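Local atomic coordinates of fusolin (Anomala cuprea entomopoxvirus, PDB entry 4YN1), a protein that builds the crystalline spindles of an insect poxvirus that enhance virulence, and probably acts on chitin through its lytic polysaccharide monooxygenase-like domain. Residues Thr5-Arg10 and Asn227-Val232; Val151-Pro156 and Phe209-Arg214. One frame throughout, in Å; residues are numbered along the deposited sequence.

Contact 1: Thr5-Arg10 and Asn227-Val232; sequences TFPIAR and NCVDAV
Pro7-Arg10 runs across residues Asn227-Asp230 of strand 223-234, their end-to-end directions 106° apart, and is pinned there by one nearly straight hydrogen bond, from Arg10 N to Cys228 O (2.9 Å). Arg10 then reaches along the strand. Its chain, extended through chi2 and bent at chi3 (-69°), lays the guanidinium side-on against the Asp230 carboxylate. Arg10 NE bonds Asp230 OD2 at 2.9 Å and Arg10 NH2 bonds Asp230 OD1 at 2.7 Å, each oxygen using its syn lone pair. With the two planes 15° apart, the paired bonds hold both groups nearly coplanar, edge against edge. One guanidinium face lies over Cys228 CB. Apolar packing lies beside the salt bridge: Val229 CG1 meets Pro7 CB at 3.5 Å, with the two side chains at about a right angle, while Val229 CG2 lies near Ala9 CA. Two waters bridge Ile8 O to the backbone of Asp230. Arg10 NH1 also bonds Met111 O, its guanidinium makes a cation-pi contact with Trp117, and Cys228 is disulfide-bonded to Cys93. Ala9 is the N-cap residue of helix 10-17, and the crossing joins that helix start and the end of strand 2-6 to strand 223-234.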
# COMPACT_ATOMS: atom_id res chain seq x y z
N THR A 5 0.96 9.53 -0.76
CA THR A 5 1.95 10.05 0.18
C THR A 5 1.43 10.05 1.60
O THR A 5 2.21 10.01 2.54
CB THR A 5 2.44 11.42 -0.25
OG1 THR A 5 1.33 12.21 -0.66
CG2 THR A 5 3.45 11.32 -1.32
N PHE A 6 0.11 10.14 1.76
CA PHE A 6 -0.47 10.03 3.08
C PHE A 6 -1.78 9.27 3.05
O PHE A 6 -2.74 9.72 2.41
CB PHE A 6 -0.73 11.37 3.78
CG PHE A 6 -1.27 11.12 5.18
CD1 PHE A 6 -0.44 10.65 6.19
CD2 PHE A 6 -2.60 11.34 5.48
CE1 PHE A 6 -0.96 10.31 7.44
CE2 PHE A 6 -3.12 11.01 6.72
CZ PHE A 6 -2.31 10.49 7.69
N PRO A 7 -1.93 8.25 3.89
CA PRO A 7 -0.88 7.47 4.60
C PRO A 7 0.04 6.91 3.51
O PRO A 7 -0.41 6.54 2.42
CB PRO A 7 -1.68 6.41 5.38
CG PRO A 7 -3.13 6.87 5.32
CD PRO A 7 -3.23 7.57 4.00
N ILE A 8 1.34 6.91 3.77
CA ILE A 8 2.30 6.55 2.73
C ILE A 8 2.08 5.16 2.11
O ILE A 8 1.86 4.19 2.85
CB ILE A 8 3.73 6.75 3.28
CG1 ILE A 8 4.76 6.70 2.11
CG2 ILE A 8 4.06 5.74 4.37
CD1 ILE A 8 6.13 7.15 2.54
N ALA A 9 2.15 5.07 0.76
CA ALA A 9 2.02 3.79 0.05
C ALA A 9 3.21 2.91 0.39
O ALA A 9 4.34 3.38 0.59
CB ALA A 9 1.91 3.99 -1.45
N ARG A 10 2.97 1.61 0.38
CA ARG A 10 3.94 0.62 0.76
C ARG A 10 5.17 0.71 -0.12
O ARG A 10 6.29 0.63 0.37
CB ARG A 10 3.31 -0.79 0.64
CG ARG A 10 4.24 -1.91 0.97
CD ARG A 10 3.60 -3.25 0.68
NE ARG A 10 2.50 -3.52 1.62
CZ ARG A 10 1.84 -4.68 1.72
NH1 ARG A 10 2.12 -5.68 0.90
NH2 ARG A 10 0.89 -4.83 2.64
N ASN A 227 -2.22 1.21 -5.46
CA ASN A 227 -1.27 1.20 -4.35
C ASN A 227 -1.86 0.65 -3.10
O ASN A 227 -2.97 1.05 -2.70
CB ASN A 227 -0.83 2.60 -4.02
CG ASN A 227 0.12 3.33 -4.96
OD1 ASN A 227 0.62 4.42 -4.59
ND2 ASN A 227 0.55 2.75 -6.06
N CYS A 228 -1.08 -0.21 -2.43
CA CYS A 228 -1.39 -0.69 -1.08
C CYS A 228 -0.84 0.28 -0.08
O CYS A 228 0.29 0.72 -0.25
CB CYS A 228 -0.81 -2.08 -0.85
SG CYS A 228 -1.69 -3.33 -1.76
N VAL A 229 -1.62 0.60 0.95
CA VAL A 229 -1.26 1.50 2.02
C VAL A 229 -1.50 0.77 3.34
O VAL A 229 -2.63 0.41 3.64
CB VAL A 229 -2.11 2.78 1.95
CG1 VAL A 229 -1.87 3.65 3.17
CG2 VAL A 229 -1.86 3.57 0.67
N ASP A 230 -0.42 0.52 4.11
CA ASP A 230 -0.50 -0.15 5.40
C ASP A 230 -0.88 0.85 6.49
O ASP A 230 -0.22 1.88 6.65
CB ASP A 230 0.82 -0.88 5.72
CG ASP A 230 1.14 -1.94 4.66
OD1 ASP A 230 0.34 -2.88 4.49
OD2 ASP A 230 2.18 -1.80 3.95
N ALA A 231 -1.87 0.48 7.30
CA ALA A 231 -2.33 1.34 8.40
C ALA A 231 -2.86 0.54 9.59
O ALA A 231 -3.21 -0.63 9.47
CB ALA A 231 -3.39 2.29 7.88
N VAL A 232 -2.94 1.20 10.72
CA VAL A 232 -3.51 0.64 11.96
C VAL A 232 -3.98 1.79 12.82
O VAL A 232 -3.35 2.86 12.83
CB VAL A 232 -2.44 -0.26 12.69
CG1 VAL A 232 -1.30 0.58 13.26
CG2 VAL A 232 -3.10 -1.09 13.78
O HOH W 1 1.26 3.78 5.51
O HOH W 2 2.23 1.45 3.46

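Contact 2: Val151-Pro156 and Phe209-Arg214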
# COMPACT_ATOMS: atom_id res chain seq x y z
N VAL A 151 -11.25 4.08 -3.54
CA VAL A 151 -10.50 3.65 -2.38
C VAL A 151 -11.21 2.50 -1.71
O VAL A 151 -12.42 2.55 -1.51
CB VAL A 151 -10.21 4.77 -1.38
CG1 VAL A 151 -9.27 4.28 -0.29
CG2 VAL A 151 -9.63 6.01 -2.08
N TYR A 152 -10.46 1.45 -1.40
CA TYR A 152 -10.99 0.27 -0.75
C TYR A 152 -10.27 0.07 0.54
O TYR A 152 -9.14 0.50 0.67
CB TYR A 152 -10.77 -0.97 -1.60
CG TYR A 152 -11.41 -0.90 -2.97
CD1 TYR A 152 -10.78 -0.23 -4.02
CD2 TYR A 152 -12.61 -1.55 -3.24
CE1 TYR A 152 -11.40 -0.10 -5.27
CE2 TYR A 152 -13.23 -1.45 -4.48
CZ TYR A 152 -12.63 -0.70 -5.49
OH TYR A 152 -13.26 -0.58 -6.70
N VAL A 153 -10.90 -0.62 1.48
CA VAL A 153 -10.26 -1.00 2.76
C VAL A 153 -10.46 -2.52 2.94
O VAL A 153 -11.50 -3.08 2.55
CB VAL A 153 -10.80 -0.17 3.94
CG1 VAL A 153 -10.21 -0.62 5.26
CG2 VAL A 153 -10.53 1.32 3.73
N THR A 154 -9.49 -3.17 3.54
CA THR A 154 -9.63 -4.58 3.80
C THR A 154 -10.81 -4.84 4.76
O THR A 154 -11.10 -4.03 5.65
CB THR A 154 -8.34 -5.20 4.31
OG1 THR A 154 -7.78 -4.38 5.35
CG2 THR A 154 -7.30 -5.43 3.19
N THR A 155 -11.45 -5.96 4.56
CA THR A 155 -12.56 -6.46 5.38
C THR A 155 -12.04 -6.75 6.80
O THR A 155 -10.84 -6.97 6.98
CB THR A 155 -13.16 -7.70 4.68
OG1 THR A 155 -14.37 -8.09 5.33
CG2 THR A 155 -12.22 -8.85 4.64
N PRO A 156 -12.91 -6.74 7.85
CA PRO A 156 -12.37 -6.88 9.23
C PRO A 156 -11.57 -8.12 9.53
O PRO A 156 -10.70 -8.10 10.40
CB PRO A 156 -13.64 -6.84 10.10
CG PRO A 156 -14.63 -6.15 9.29
CD PRO A 156 -14.36 -6.46 7.87
N PHE A 209 -4.59 -3.05 8.92
CA PHE A 209 -5.40 -3.19 7.70
C PHE A 209 -4.71 -2.54 6.51
O PHE A 209 -3.63 -1.94 6.63
CB PHE A 209 -6.80 -2.56 7.95
CG PHE A 209 -6.82 -1.08 8.30
CD1 PHE A 209 -6.67 -0.66 9.61
CD2 PHE A 209 -6.97 -0.12 7.31
CE1 PHE A 209 -6.67 0.70 9.93
CE2 PHE A 209 -7.03 1.23 7.64
CZ PHE A 209 -6.82 1.63 8.94
N VAL A 210 -5.30 -2.72 5.35
CA VAL A 210 -4.76 -2.15 4.13
C VAL A 210 -5.84 -1.27 3.50
O VAL A 210 -7.05 -1.63 3.49
CB VAL A 210 -4.23 -3.19 3.10
CG1 VAL A 210 -3.87 -2.53 1.77
CG2 VAL A 210 -3.06 -3.97 3.64
N ILE A 211 -5.39 -0.10 3.03
CA ILE A 211 -6.17 0.84 2.23
C ILE A 211 -5.62 0.65 0.81
O ILE A 211 -4.39 0.67 0.60
CB ILE A 211 -6.07 2.30 2.68
CG1 ILE A 211 -6.52 2.48 4.15
CG2 ILE A 211 -6.81 3.22 1.71
CD1 ILE A 211 -6.17 3.86 4.79
N TYR A 212 -6.49 0.37 -0.15
CA TYR A 212 -6.06 0.10 -1.52
C TYR A 212 -6.63 1.20 -2.38
O TYR A 212 -7.85 1.39 -2.40
CB TYR A 212 -6.57 -1.24 -1.98
CG TYR A 212 -5.97 -1.74 -3.26
CD1 TYR A 212 -4.60 -1.96 -3.37
CD2 TYR A 212 -6.78 -2.17 -4.30
CE1 TYR A 212 -4.05 -2.51 -4.51
CE2 TYR A 212 -6.22 -2.74 -5.45
CZ TYR A 212 -4.86 -2.86 -5.58
OH TYR A 212 -4.33 -3.46 -6.69
N VAL A 213 -5.73 2.00 -2.97
CA VAL A 213 -6.07 3.18 -3.74
C VAL A 213 -5.92 2.90 -5.22
O VAL A 213 -4.84 2.48 -5.68
CB VAL A 213 -5.22 4.37 -3.31
CG1 VAL A 213 -5.56 5.61 -4.16
CG2 VAL A 213 -5.41 4.67 -1.82
N ARG A 214 -6.96 3.24 -5.98
CA ARG A 214 -6.97 3.07 -7.42
C ARG A 214 -7.20 4.45 -8.05
O ARG A 214 -8.19 5.11 -7.74
CB ARG A 214 -8.10 2.12 -7.82
CG ARG A 214 -8.27 1.97 -9.33
CD ARG A 214 -9.46 1.08 -9.64
NE ARG A 214 -9.58 0.88 -11.07
CZ ARG A 214 -10.70 0.82 -11.79
NH1 ARG A 214 -11.88 0.85 -11.19
NH2 ARG A 214 -10.65 0.67 -13.09
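Strands 147-154 and 209-217 are antiparallel neighbours in the mixed sheet of the LPMO-like domain, and Val151-Thr154 pairs here with Val210-Val213. Tyr152 and Tyr212 form the hydrogen-bonded pair: Tyr152 N to Tyr212 O and Tyr212 N to Tyr152 O are both 2.8 Å. Toward the strand end Thr154 N bonds Val210 O at 2.9 Å, but the return bond, from Val210 N, ends on a side chain instead of a backbone carbonyl. With chi1 at 46°, Thr154 OG1 stands between its own backbone N and carbonyl carbon, where it accepts a bond from Val210 N at 3.0 Å, nearly straight (176°). Thr154 CG2 packs on Val210 CB.

In the immunoglobulin-like beta sandwich expected of this family, one face of the sheet carries Val151, Val153, Ile211 and Val213. Val151 CG1 presses on Ile211 CG2 at 3.3 Å, tighter than usual for two methyls, and Val153 CG2 lies alongside Ile211 CG1, pointing the same way. Val153 CG1 approaches Phe209 CD2 obliquely at 3.9 Å. The other face holds the two tyrosines, whose CB atoms are 4.2 Å apart. The Tyr152 ring turns its edge to Tyr212 O, and both rings meet Trp167 edge-to-face. Tyr152 OH bonds Glu150, its companion in the pocket of the bound glycan, and the Tyr152 side chain touches an N-acetylglucosamine; Tyr212 OH bonds Leu92 O.

In the fold
Both contacts are buried, and they share one sheet: strand 209-217 lies between strand 147-154 and strand 223-234. Between them the backbone bonds Val229 N to Ile211 O and Ala231 O to Phe209 N, both probable and 2.8 Å long, carry the pairing onward, while Tyr212 packs against Cys228. The centre of contact 1 lies about 5 Å from the centre of the chain, that of contact 2 about 9 Å. Contact 1 joins a loop and helix start to a strand through an ion pair and bridging waters. Contact 2 is mostly strand pairing, held by backbone bonds, one threonine hydroxyl and packing of aliphatic and aromatic side chains, and its tyrosine-bearing face extends to the glycan.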